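Local coordinates for TRAP dicarboxylate transporter-DctP subunit (Rhodobacter sphaeroides, PDB 4PE3), which probably captures an organic-acid solute in the periplasm for uptake by a TRAP transporter, and is seen here in the open, solute-free state, at residues K328-D331 with T332-Y336; A120-I123 with D124-N128; E199-T202 with S203-G207; T165-D168 with L169-V172; S37-P40 with A41-N45. All blocks are in the same frame, centred on the assembly; numbering follows the deposited sequence.

Contact 1 (K328-D331 with T332-Y336)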
loop_
_atom_site.group_PDB
_atom_site.type_symbol
_atom_site.label_atom_id
_atom_site.label_comp_id
_atom_site.label_asym_id
_atom_site.label_seq_id
_atom_site.Cartn_x
_atom_site.Cartn_y
_atom_site.Cartn_z
ATOM N N LYS A 328 -18.094 3.625 -6.437
ATOM C CA LYS A 328 -18.411 2.665 -5.394
ATOM C C LYS A 328 -17.263 2.530 -4.381
ATOM O O LYS A 328 -17.502 2.433 -3.186
ATOM C CB LYS A 328 -18.723 1.310 -6.008
ATOM C CG LYS A 328 -19.368 0.335 -5.046
ATOM C CD LYS A 328 -20.138 -0.745 -5.805
ATOM C CE LYS A 328 -20.904 -1.666 -4.874
ATOM N NZ LYS A 328 -20.999 -3.048 -5.417
ATOM N N VAL A 329 -16.023 2.477 -4.865
ATOM C CA VAL A 329 -14.867 2.495 -3.962
ATOM C C VAL A 329 -14.902 3.765 -3.092
ATOM O O VAL A 329 -14.790 3.701 -1.862
ATOM C CB VAL A 329 -13.542 2.407 -4.738
ATOM C CG1 VAL A 329 -12.366 2.701 -3.797
ATOM C CG2 VAL A 329 -13.394 1.033 -5.417
ATOM N N TYR A 330 -15.064 4.919 -3.733
ATOM C CA TYR A 330 -15.141 6.194 -3.014
ATOM C C TYR A 330 -16.231 6.177 -1.953
ATOM O O TYR A 330 -15.988 6.555 -0.816
ATOM C CB TYR A 330 -15.382 7.335 -3.993
ATOM C CG TYR A 330 -15.641 8.660 -3.325
ATOM C CD1 TYR A 330 -16.931 9.041 -2.970
ATOM C CD2 TYR A 330 -14.608 9.546 -3.042
ATOM C CE1 TYR A 330 -17.189 10.276 -2.350
ATOM C CE2 TYR A 330 -14.852 10.769 -2.428
ATOM C CZ TYR A 330 -16.139 11.124 -2.086
ATOM O OH TYR A 330 -16.348 12.341 -1.508
ATOM N N ASP A 331 -17.424 5.713 -2.312
ATOM C CA ASP A 331 -18.544 5.742 -1.363
ATOM C C ASP A 331 -18.250 4.854 -0.166
ATOM O O ASP A 331 -18.487 5.233 0.982
ATOM C CB ASP A 331 -19.842 5.269 -2.004
ATOM C CG ASP A 331 -20.398 6.251 -3.008
ATOM O OD1 ASP A 331 -19.979 7.420 -2.999
ATOM O OD2 ASP A 331 -21.254 5.842 -3.813
ATOM N N THR A 332 -17.702 3.678 -0.445
ATOM C CA THR A 332 -17.432 2.709 0.601
ATOM C C THR A 332 -16.335 3.193 1.539
ATOM O O THR A 332 -16.451 3.054 2.759
ATOM C CB THR A 332 -17.092 1.351 -0.035
ATOM O OG1 THR A 332 -18.200 0.929 -0.837
ATOM C CG2 THR A 332 -16.812 0.283 1.013
ATOM N N LEU A 333 -15.286 3.778 0.958
ATOM C CA LEU A 333 -14.165 4.320 1.717
ATOM C C LEU A 333 -14.591 5.481 2.594
ATOM O O LEU A 333 -14.281 5.516 3.770
ATOM C CB LEU A 333 -13.082 4.768 0.743
ATOM C CG LEU A 333 -11.884 5.452 1.407
ATOM C CD1 LEU A 333 -11.147 4.492 2.335
ATOM C CD2 LEU A 333 -10.931 5.972 0.346
ATOM N N VAL A 334 -15.327 6.419 2.018
ATOM C CA VAL A 334 -15.725 7.600 2.769
ATOM C C VAL A 334 -16.707 7.223 3.875
ATOM O O VAL A 334 -16.627 7.762 4.980
ATOM C CB VAL A 334 -16.326 8.679 1.841
ATOM C CG1 VAL A 334 -17.013 9.777 2.647
ATOM C CG2 VAL A 334 -15.231 9.266 0.956
ATOM N N THR A 335 -17.624 6.302 3.595
ATOM C CA THR A 335 -18.502 5.798 4.638
ATOM C C THR A 335 -17.700 5.206 5.793
ATOM O O THR A 335 -17.966 5.511 6.952
ATOM C CB THR A 335 -19.492 4.751 4.079
ATOM O OG1 THR A 335 -20.332 5.379 3.105
ATOM C CG2 THR A 335 -20.355 4.167 5.191
ATOM N N TYR A 336 -16.690 4.398 5.480
ATOM C CA TYR A 336 -15.842 3.785 6.499
ATOM C C TYR A 336 -15.099 4.823 7.358
ATOM O O TYR A 336 -15.126 4.770 8.588
ATOM C CB TYR A 336 -14.831 2.824 5.836
ATOM C CG TYR A 336 -13.891 2.206 6.839
ATOM C CD1 TYR A 336 -14.267 1.083 7.563
ATOM C CD2 TYR A 336 -12.648 2.768 7.092
ATOM C CE1 TYR A 336 -13.431 0.538 8.496
ATOM C CE2 TYR A 336 -11.804 2.222 8.022
ATOM C CZ TYR A 336 -12.200 1.120 8.726
ATOM O OH TYR A 336 -11.367 0.569 9.653
#

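Contact 2 (A120-I123 with D124-N128)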
loop_
_atom_site.group_PDB
_atom_site.type_symbol
_atom_site.label_atom_id
_atom_site.label_comp_id
_atom_site.label_asym_id
_atom_site.label_seq_id
_atom_site.Cartn_x
_atom_site.Cartn_y
_atom_site.Cartn_z
ATOM N N ALA A 120 -3.152 -1.065 10.115
ATOM C CA ALA A 120 -4.338 -1.669 10.728
ATOM C C ALA A 120 -5.629 -1.033 10.216
ATOM O O ALA A 120 -6.660 -1.700 10.110
ATOM C CB ALA A 120 -4.261 -1.585 12.239
ATOM N N GLN A 121 -5.583 0.261 9.917
ATOM C CA GLN A 121 -6.777 0.945 9.425
ATOM C C GLN A 121 -7.192 0.412 8.060
ATOM O O GLN A 121 -8.362 0.087 7.837
ATOM C CB GLN A 121 -6.560 2.450 9.347
ATOM C CG GLN A 121 -6.339 3.124 10.692
ATOM C CD GLN A 121 -6.050 4.602 10.558
ATOM O OE1 GLN A 121 -5.655 5.098 9.505
ATOM N NE2 GLN A 121 -6.270 5.326 11.637
HETATM N N MSE A 122 -6.238 0.310 7.147
HETATM C CA MSE A 122 -6.529 -0.216 5.811
HETATM C C MSE A 122 -6.988 -1.679 5.855
HETATM O O MSE A 122 -7.927 -2.086 5.157
HETATM C CB MSE A 122 -5.305 -0.033 4.918
HETATM C CG MSE A 122 -5.533 -0.444 3.467
HETATM SE SE MSE A 122 -5.220 -2.314 3.140
HETATM C CE MSE A 122 -3.308 -2.328 3.059
ATOM N N ILE A 123 -6.327 -2.463 6.694
ATOM C CA ILE A 123 -6.672 -3.873 6.841
ATOM C C ILE A 123 -8.098 -4.021 7.390
ATOM O O ILE A 123 -8.860 -4.874 6.942
ATOM C CB ILE A 123 -5.640 -4.594 7.726
ATOM C CG1 ILE A 123 -4.358 -4.866 6.923
ATOM C CG2 ILE A 123 -6.184 -5.888 8.264
ATOM C CD1 ILE A 123 -3.098 -4.917 7.747
ATOM N N ASP A 124 -8.470 -3.182 8.348
ATOM C CA ASP A 124 -9.831 -3.207 8.879
ATOM C C ASP A 124 -10.854 -2.766 7.837
ATOM O O ASP A 124 -11.933 -3.368 7.727
ATOM C CB ASP A 124 -9.938 -2.369 10.152
ATOM C CG ASP A 124 -11.277 -2.537 10.825
ATOM O OD1 ASP A 124 -11.485 -3.620 11.403
ATOM O OD2 ASP A 124 -12.112 -1.611 10.759
ATOM N N PHE A 125 -10.521 -1.739 7.059
ATOM C CA PHE A 125 -11.369 -1.356 5.934
ATOM C C PHE A 125 -11.620 -2.536 4.981
ATOM O O PHE A 125 -12.763 -2.809 4.564
ATOM C CB PHE A 125 -10.759 -0.189 5.180
ATOM C CG PHE A 125 -11.402 0.085 3.858
ATOM C CD1 PHE A 125 -12.692 0.559 3.779
ATOM C CD2 PHE A 125 -10.700 -0.117 2.686
ATOM C CE1 PHE A 125 -13.272 0.819 2.569
ATOM C CE2 PHE A 125 -11.285 0.136 1.459
ATOM C CZ PHE A 125 -12.569 0.591 1.397
ATOM N N VAL A 126 -10.572 -3.271 4.639
ATOM C CA VAL A 126 -10.722 -4.406 3.735
ATOM C C VAL A 126 -11.521 -5.525 4.372
ATOM O O VAL A 126 -12.460 -6.046 3.760
ATOM C CB VAL A 126 -9.345 -4.920 3.267
ATOM C CG1 VAL A 126 -9.482 -6.250 2.527
ATOM C CG2 VAL A 126 -8.723 -3.878 2.394
ATOM N N GLU A 127 -11.165 -5.902 5.593
ATOM C CA GLU A 127 -11.717 -7.114 6.168
ATOM C C GLU A 127 -13.107 -6.924 6.770
ATOM O O GLU A 127 -13.912 -7.847 6.757
ATOM C CB GLU A 127 -10.734 -7.708 7.177
ATOM C CG GLU A 127 -9.444 -8.146 6.458
ATOM C CD GLU A 127 -8.379 -8.783 7.345
ATOM O OE1 GLU A 127 -8.503 -8.757 8.587
ATOM O OE2 GLU A 127 -7.390 -9.324 6.773
ATOM N N ASN A 128 -13.404 -5.717 7.252
ATOM C CA ASN A 128 -14.677 -5.444 7.939
ATOM C C ASN A 128 -15.443 -4.246 7.397
ATOM O O ASN A 128 -16.602 -4.062 7.754
ATOM C CB ASN A 128 -14.398 -5.185 9.422
ATOM C CG ASN A 128 -13.747 -6.369 10.102
ATOM O OD1 ASN A 128 -14.196 -7.501 9.944
ATOM N ND2 ASN A 128 -12.655 -6.122 10.829
#

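Contact 3 (E199-T202 with S203-G207). With IMD (imidazole), chain B.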
loop_
_atom_site.group_PDB
_atom_site.type_symbol
_atom_site.label_atom_id
_atom_site.label_comp_id
_atom_site.label_asym_id
_atom_site.label_seq_id
_atom_site.Cartn_x
_atom_site.Cartn_y
_atom_site.Cartn_z
ATOM N N GLU A 199 17.190 10.371 -7.800
ATOM C CA GLU A 199 17.569 11.781 -7.827
ATOM C C GLU A 199 17.011 12.553 -6.636
ATOM O O GLU A 199 17.241 13.750 -6.489
ATOM C CB GLU A 199 17.123 12.422 -9.144
ATOM C CG GLU A 199 17.777 11.782 -10.368
ATOM C CD GLU A 199 17.363 12.398 -11.685
ATOM O OE1 GLU A 199 17.258 13.628 -11.724
ATOM O OE2 GLU A 199 17.143 11.640 -12.656
ATOM N N VAL A 200 16.307 11.875 -5.748
ATOM C CA VAL A 200 15.687 12.574 -4.629
ATOM C C VAL A 200 16.721 13.159 -3.664
ATOM O O VAL A 200 16.619 14.313 -3.268
ATOM C CB VAL A 200 14.724 11.653 -3.880
ATOM C CG1 VAL A 200 14.247 12.276 -2.581
ATOM C CG2 VAL A 200 13.532 11.332 -4.795
ATOM N N TYR A 201 17.730 12.369 -3.302
ATOM C CA TYR A 201 18.716 12.789 -2.317
ATOM C C TYR A 201 19.428 14.055 -2.791
ATOM O O TYR A 201 19.506 15.056 -2.061
ATOM C CB TYR A 201 19.720 11.659 -2.071
ATOM C CG TYR A 201 20.768 11.947 -1.022
ATOM C CD1 TYR A 201 21.909 12.665 -1.332
ATOM C CD2 TYR A 201 20.629 11.480 0.262
ATOM C CE1 TYR A 201 22.858 12.941 -0.378
ATOM C CE2 TYR A 201 21.581 11.748 1.229
ATOM C CZ TYR A 201 22.700 12.471 0.893
ATOM O OH TYR A 201 23.673 12.734 1.846
ATOM N N THR A 202 19.970 14.029 -4.002
ATOM C CA THR A 202 20.710 15.177 -4.483
ATOM C C THR A 202 19.807 16.384 -4.667
ATOM O O THR A 202 20.204 17.518 -4.398
ATOM C CB THR A 202 21.498 14.871 -5.783
ATOM O OG1 THR A 202 20.615 14.404 -6.805
ATOM C CG2 THR A 202 22.544 13.825 -5.518
ATOM N N SER A 203 18.565 16.149 -5.086
ATOM C CA SER A 203 17.621 17.245 -5.283
ATOM C C SER A 203 17.272 17.936 -3.970
ATOM O O SER A 203 17.089 19.153 -3.942
ATOM C CB SER A 203 16.360 16.736 -5.974
ATOM O OG SER A 203 16.669 16.317 -7.290
ATOM N N LEU A 204 17.175 17.169 -2.891
ATOM C CA LEU A 204 17.018 17.771 -1.559
ATOM C C LEU A 204 18.242 18.610 -1.230
ATOM O O LEU A 204 18.136 19.769 -0.824
ATOM C CB LEU A 204 16.872 16.703 -0.491
ATOM C CG LEU A 204 15.509 16.059 -0.390
ATOM C CD1 LEU A 204 15.552 14.757 0.386
ATOM C CD2 LEU A 204 14.477 17.026 0.267
ATOM N N ASP A 205 19.420 18.036 -1.410
ATOM C CA ASP A 205 20.635 18.737 -1.020
ATOM C C ASP A 205 20.765 20.046 -1.768
ATOM O O ASP A 205 21.202 21.066 -1.210
ATOM C CB ASP A 205 21.862 17.862 -1.300
ATOM C CG ASP A 205 22.604 17.486 -0.047
ATOM O OD1 ASP A 205 22.074 17.713 1.070
ATOM O OD2 ASP A 205 23.721 16.961 -0.182
ATOM N N LYS A 206 20.385 20.037 -3.039
ATOM C CA LYS A 206 20.539 21.200 -3.899
ATOM C C LYS A 206 19.424 22.233 -3.749
ATOM O O LYS A 206 19.540 23.337 -4.272
ATOM C CB LYS A 206 20.650 20.770 -5.363
ATOM C CG LYS A 206 21.934 20.015 -5.684
ATOM C CD LYS A 206 21.950 19.505 -7.129
ATOM C CE LYS A 206 23.260 18.804 -7.469
ATOM N NZ LYS A 206 24.414 19.748 -7.519
ATOM N N GLY A 207 18.332 21.882 -3.074
ATOM C CA GLY A 207 17.247 22.823 -2.877
ATOM C C GLY A 207 16.206 22.805 -3.974
ATOM O O GLY A 207 15.308 23.647 -3.997
HETATM N N1 IMD B . 14.832 13.915 -13.975
HETATM C C2 IMD B . 14.467 12.819 -14.657
HETATM N N3 IMD B . 13.116 12.779 -14.695
HETATM C C4 IMD B . 12.626 13.867 -14.048
HETATM C C5 IMD B . 13.723 14.586 -13.592
HETATM O O HOH W 1 25.363 14.892 1.364
#

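Contact 4 (T165-D168 with L169-V172). With ZN (zinc ion), chain N.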
loop_
_atom_site.group_PDB
_atom_site.type_symbol
_atom_site.label_atom_id
_atom_site.label_comp_id
_atom_site.label_asym_id
_atom_site.label_seq_id
_atom_site.Cartn_x
_atom_site.Cartn_y
_atom_site.Cartn_z
ATOM N N THR A 165 1.357 20.614 10.659
ATOM C CA THR A 165 -0.035 20.779 10.238
ATOM C C THR A 165 -0.128 20.707 8.717
ATOM O O THR A 165 0.878 20.887 8.013
ATOM C CB THR A 165 -0.606 22.131 10.667
ATOM O OG1 THR A 165 0.045 23.153 9.907
ATOM C CG2 THR A 165 -0.426 22.364 12.181
ATOM N N VAL A 166 -1.336 20.482 8.206
ATOM C CA VAL A 166 -1.530 20.490 6.782
ATOM C C VAL A 166 -1.172 21.842 6.188
ATOM O O VAL A 166 -0.678 21.926 5.065
ATOM C CB VAL A 166 -2.963 20.109 6.426
ATOM C CG1 VAL A 166 -3.181 20.215 4.945
ATOM C CG2 VAL A 166 -3.284 18.716 6.925
ATOM N N GLU A 167 -1.444 22.908 6.943
ATOM C CA GLU A 167 -1.128 24.254 6.507
ATOM C C GLU A 167 0.364 24.434 6.223
ATOM O O GLU A 167 0.749 25.232 5.363
ATOM C CB GLU A 167 -1.572 25.263 7.582
ATOM C CG GLU A 167 -3.101 25.506 7.685
ATOM C CD GLU A 167 -3.877 24.405 8.419
ATOM O OE1 GLU A 167 -3.287 23.496 9.036
ATOM O OE2 GLU A 167 -5.121 24.460 8.388
ATOM N N ASP A 168 1.205 23.693 6.944
ATOM C CA ASP A 168 2.641 23.770 6.721
ATOM C C ASP A 168 3.054 23.299 5.322
ATOM O O ASP A 168 4.156 23.588 4.884
ATOM C CB ASP A 168 3.392 22.998 7.800
ATOM C CG ASP A 168 3.308 23.650 9.179
ATOM O OD1 ASP A 168 3.162 24.902 9.302
ATOM O OD2 ASP A 168 3.406 22.917 10.183
ATOM N N LEU A 169 2.194 22.591 4.608
ATOM C CA LEU A 169 2.546 22.124 3.275
ATOM C C LEU A 169 2.486 23.205 2.199
ATOM O O LEU A 169 3.011 23.024 1.101
ATOM C CB LEU A 169 1.603 20.993 2.879
ATOM C CG LEU A 169 1.739 19.674 3.631
ATOM C CD1 LEU A 169 0.570 18.747 3.224
ATOM C CD2 LEU A 169 3.084 19.012 3.383
ATOM N N LYS A 170 1.856 24.336 2.506
ATOM C CA LYS A 170 1.636 25.356 1.497
ATOM C C LYS A 170 2.979 25.855 1.001
ATOM O O LYS A 170 3.853 26.236 1.798
ATOM C CB LYS A 170 0.786 26.508 2.048
ATOM C CG LYS A 170 -0.663 26.121 2.262
ATOM C CD LYS A 170 -1.482 27.271 2.840
ATOM C CE LYS A 170 -2.961 26.938 2.916
ATOM N NZ LYS A 170 -3.236 25.714 3.722
ATOM N N GLY A 171 3.159 25.808 -0.314
ATOM C CA GLY A 171 4.365 26.322 -0.944
ATOM C C GLY A 171 5.553 25.369 -0.973
ATOM O O GLY A 171 6.570 25.658 -1.613
ATOM N N VAL A 172 5.466 24.238 -0.281
ATOM C CA VAL A 172 6.605 23.320 -0.170
ATOM C C VAL A 172 6.766 22.565 -1.470
ATOM O O VAL A 172 5.789 22.064 -2.033
ATOM C CB VAL A 172 6.371 22.337 0.993
ATOM C CG1 VAL A 172 7.500 21.342 1.118
ATOM C CG2 VAL A 172 6.189 23.146 2.307
HETATM ZN ZN ZN N . 3.620 24.476 11.908
HETATM O O HOH W 2 -2.363 23.063 3.222
HETATM O O HOH W 3 5.927 23.465 12.381
#

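Contact 5 (S37-P40 with A41-N45)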
loop_
_atom_site.group_PDB
_atom_site.type_symbol
_atom_site.label_atom_id
_atom_site.label_comp_id
_atom_site.label_asym_id
_atom_site.label_seq_id
_atom_site.Cartn_x
_atom_site.Cartn_y
_atom_site.Cartn_z
ATOM N N SER A 37 4.733 -13.376 -7.710
ATOM C CA SER A 37 4.886 -12.160 -6.920
ATOM C C SER A 37 5.131 -10.986 -7.841
ATOM O O SER A 37 5.562 -11.157 -8.972
ATOM C CB SER A 37 6.093 -12.352 -6.005
ATOM O OG SER A 37 6.275 -11.200 -5.184
ATOM N N SER A 38 4.881 -9.779 -7.346
ATOM C CA SER A 38 5.370 -8.570 -8.018
ATOM C C SER A 38 6.812 -8.207 -7.621
ATOM O O SER A 38 7.392 -7.273 -8.159
ATOM C CB SER A 38 4.431 -7.392 -7.712
ATOM O OG SER A 38 4.324 -7.231 -6.322
ATOM N N ASP A 39 7.390 -8.939 -6.675
ATOM C CA ASP A 39 8.744 -8.659 -6.218
ATOM C C ASP A 39 9.729 -9.699 -6.744
ATOM O O ASP A 39 9.360 -10.843 -7.042
ATOM C CB ASP A 39 8.761 -8.629 -4.703
ATOM C CG ASP A 39 7.914 -7.513 -4.136
ATOM O OD1 ASP A 39 8.085 -6.371 -4.580
ATOM O OD2 ASP A 39 7.067 -7.771 -3.263
ATOM N N PRO A 40 10.994 -9.304 -6.870
ATOM C CA PRO A 40 12.024 -10.237 -7.307
ATOM C C PRO A 40 12.605 -11.054 -6.159
ATOM O O PRO A 40 12.471 -10.666 -4.999
ATOM C CB PRO A 40 13.099 -9.304 -7.864
ATOM C CG PRO A 40 12.979 -8.073 -7.012
ATOM C CD PRO A 40 11.515 -7.931 -6.731
ATOM N N ALA A 41 13.300 -12.144 -6.485
ATOM C CA ALA A 41 14.082 -12.851 -5.480
ATOM C C ALA A 41 15.090 -11.888 -4.893
ATOM O O ALA A 41 15.627 -11.038 -5.600
ATOM C CB ALA A 41 14.792 -14.044 -6.096
ATOM N N GLY A 42 15.321 -12.017 -3.595
ATOM C CA GLY A 42 16.244 -11.146 -2.896
ATOM C C GLY A 42 15.493 -10.124 -2.068
ATOM O O GLY A 42 15.853 -9.852 -0.916
ATOM N N ASN A 43 14.430 -9.579 -2.660
ATOM C CA ASN A 43 13.676 -8.473 -2.090
ATOM C C ASN A 43 13.039 -8.892 -0.758
ATOM O O ASN A 43 12.595 -10.033 -0.594
ATOM C CB ASN A 43 12.634 -8.016 -3.139
ATOM C CG ASN A 43 11.582 -7.111 -2.587
ATOM O OD1 ASN A 43 10.751 -7.535 -1.800
ATOM N ND2 ASN A 43 11.557 -5.866 -3.052
ATOM N N PRO A 44 13.045 -7.996 0.233
ATOM C CA PRO A 44 12.631 -8.415 1.568
ATOM C C PRO A 44 11.142 -8.774 1.631
ATOM O O PRO A 44 10.714 -9.587 2.465
ATOM C CB PRO A 44 12.969 -7.204 2.449
ATOM C CG PRO A 44 13.057 -6.059 1.492
ATOM C CD PRO A 44 13.573 -6.628 0.208
ATOM N N ASN A 45 10.340 -8.174 0.758
ATOM C CA ASN A 45 8.926 -8.484 0.741
ATOM C C ASN A 45 8.687 -9.829 0.057
ATOM O O ASN A 45 7.826 -10.585 0.480
ATOM C CB ASN A 45 8.150 -7.333 0.100
ATOM C CG ASN A 45 8.138 -6.099 0.988
ATOM O OD1 ASN A 45 7.860 -6.194 2.180
ATOM N ND2 ASN A 45 8.489 -4.965 0.420
HETATM O O HOH W 4 8.754 -4.574 -2.417
#

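Contact 1 (K328-D331 with T332-Y336)
K328 O is gripped twice by T332: T332 N lies 3.0 Å from K328 O, and T332 OG1 lies 2.9 Å from K328 O, the two coming from opposite faces of the carbonyl plane. The same double hold recurs three residues on, where T335 OG1 lies 2.8 Å from D331 O and T335 N bonds to that oxygen as well. Each threonine turns its hydroxyl anti to its own carbonyl carbon (chi1 -59° in T332, -63° in T335), which lays OG1 beside the backbone N and back over the preceding turn. Threonine suits both places because the helix itself supplies the acceptor. Between these pairs, L333 N and V334 N bond to V329 O and Y330 O.

On another side of the helix the methyl CG2 of V334 sits over one ring face of Y330, 3.8 Å from the Y330 centroid, in a CH-pi contact. Beyond the ring, Y330 OH bonds to R313 of helix 302-320. With an alanine in place of Y330, V334 CG2 is likely to lose the aromatic face it rests on, and R313 its hydroxyl mate. K328 NZ pairs with E137 in a salt bridge. The backbone bonds to the carbonyl four residues back are those of an alpha-helix, and 324-339 is amphipathic here: buried V329 packs on helix 104-110 and L333 on W316 of helix 302-320, while K328, D331 and T335 are exposed.

Contact 2 (A120-I123 with D124-N128)
M122, present as selenomethionine, lies side by side with V126, its SE 3.9 Å from V126 CG2. Its CG starts anti to the backbone N (chi1 -175°); the bend at chi2 (-87°) then brings SE round to the valine methyl one turn on, and chi3 turns the end methyl. The long unbranched chain at the methionine position lies along the short branched valine, and both are buried.

I123 and E127 also run alongside each other. I123 is modelled in two conformers, so the approach of its CG2 to the carboxylate of E127 is less certain. E127 is extended beyond CG, which carries its carboxylate past the isoleucine to K268 in a salt bridge and to Q271 in a hydrogen bond. A leucine in place of E127 would probably leave K268 without its negative mate and Q271 without its acceptor.

D124 has CG anti to its backbone N (chi1 -172°), which brings its carboxylate to the side chain of N128 one turn on. N128 ND2 reaches D124 OD1 at 2.8 Å; the bond is nearly straight and lies in the amide plane of the asparagine, but it meets the carboxylate from above its plane. D124 OD2 serves Y336 and K340 instead. Along the backbone, V126 N to M122 O and E127 N to I123 O measure 2.9 Å each. Helix 119-128 thus sits with M122, I123 and V126 against strand 144-150, I123 and E127 beside helix 257-291, and F125 edge-to-face with Y336 of helix 324-339.

Contact 3 (E199-T202 with S203-G207)
S203 OG and S203 N both donate to E199 O, from opposite faces of its plane, the hydroxyl at 2.7 Å and the amide at 3.1 Å. The serine hydroxyl stands anti to its carbonyl carbon (chi1 -66°) and folds back to the start of the helix, so a small polar residue is satisfied while buried against L195 and I209. Beside it V200 and L204 lie side by side, V200 CG1 4.1 Å from L204 CD1, and both also pack on neighbouring groups: V200 on M225 and Y214, L204 on I228 and I209. Branched apolar chains suit this closely filled face.

Helix 200-206 ends in a Schellman motif at G207. Here G207 N bonds to L204 O at 3.1 Å and more weakly to S203 O. At phi 89° a beta carbon would collide with the carbonyl O of K206, which explains the glycine.

The outer face is looser. Y201 and D205 run alongside each other with ring and carboxylate planes 56° apart, and Y201 CE1 comes no nearer than 4.1 Å to D205 OD2. A water fills in between their ends, 2.8 Å from Y201 OH and donating to D205 OD2. K206 lays CB and CG against T202 O; its chain is exposed beyond that. At the start of the segment, E199 OE1 accepts a long, weak bond from an imidazole probably left by the crystallisation liquor.

Contact 4 (T165-D168 with L169-V172)
V166 O takes the backbone N of L169 at 3.0 Å, and E167 O takes that of K170 at 3.2 Å, each donor standing well above the carbonyl plane, as befits a tight 3-10 turn. V166 O is gripped again by a water that donates to it at 2.7 Å and accepts from K170 NZ at 2.8 Å. K170 manages this because its otherwise extended chain bends only at the end (chi4 57°). Its methylenes lie over E167 O. In the same turn D168 meets a zinc ion, with D168 OD2 at 2.3 Å from the metal and D168 OD1 at a longer 2.7 Å; a water also lies at long range from the ion.

What positions the carboxylate is the backbone before it: T165 N donates to D168 OD2 at 3.1 Å, from above the carboxylate plane, and D164 N bonds to it as well. Farther out, E167 runs alongside K170, but its carboxylate is turned to K307 of helix 302-320 and does not meet K170 NZ. L169 packs its branches on F308 and L163, and V166 faces I311, as suits buried apolar residues. V172 CG2 closes up against D168 O.

T165 OG1 accepts D168 N at 3.2 Å, an ST motif. The 3-10 turn then runs into a type II beta turn from L169 to V172, where G171 takes the positive phi, and so delivers the chain to strand 173-175.

Contact 5 (S37-P40 with A41-N45)
A41 follows P40 at the first corner of a type II beta turn that ends at N43. Its CB points away from 37-40, and the residue is exposed, so a small alanine is easily accommodated. G42 holds the second corner at phi 104°, where a beta carbon would strike the carbonyl O of A41. The turn is closed by N43 N, which bonds to P40 O at 3.2 Å.

N43 meets both P40 and D39. Its CB rests 3.8 Å from P40 CD, and because CG is anti to the backbone N (chi1 166°) the amide is laid flat over the carboxylate of D39, the two planes only 8° apart. In this stack N43 OD1 lies 3.7 Å from D39 CG. That same N43 OD1 turns to the helix ahead, accepting N45 N weakly at 2.7 Å and F46 N as well. The dipole of the helix start would probably polarise this carbonyl.

P44 comes next; proline, which has no N-H, suits the first turn, where backbone N-H groups have no carbonyl one turn back to bond to. N45 brings CB to 3.6 Å from D39 OD2, and its OD1 bonds to Q274. One water ties the three polar groups together: it donates to D39 OD1 at 2.9 Å and accepts from N43 ND2 and, at 2.9 Å, from N45 ND2. D39 N in turn is fixed by S37 OG in an ST turn. Thus strand 32-37 passes by a beta turn to an asparagine N-cap of helix 44-59.

In the fold
Along the chain the contacts come in the order 5, 2, 4, 3, 1. Contact 5 leads out of strand 32-37 and contact 2 packs on strand 144-150, two strands of the five-stranded sheet. Contacts 4 and 3 adjoin the four-stranded sheet, one leading to strand 173-175, the other following strand 191-193; their centres are about 20 Å apart. Contacts 4 and 5 lie on opposite sides of the chain's centre, about 35 Å between centres. Contacts 1 and 2 touch, their centres about 13 Å apart, so the late helix 324-339 packs directly on helix 119-128. This spread fits the two-lobed build of TRAP solute-binding proteins, seen here open.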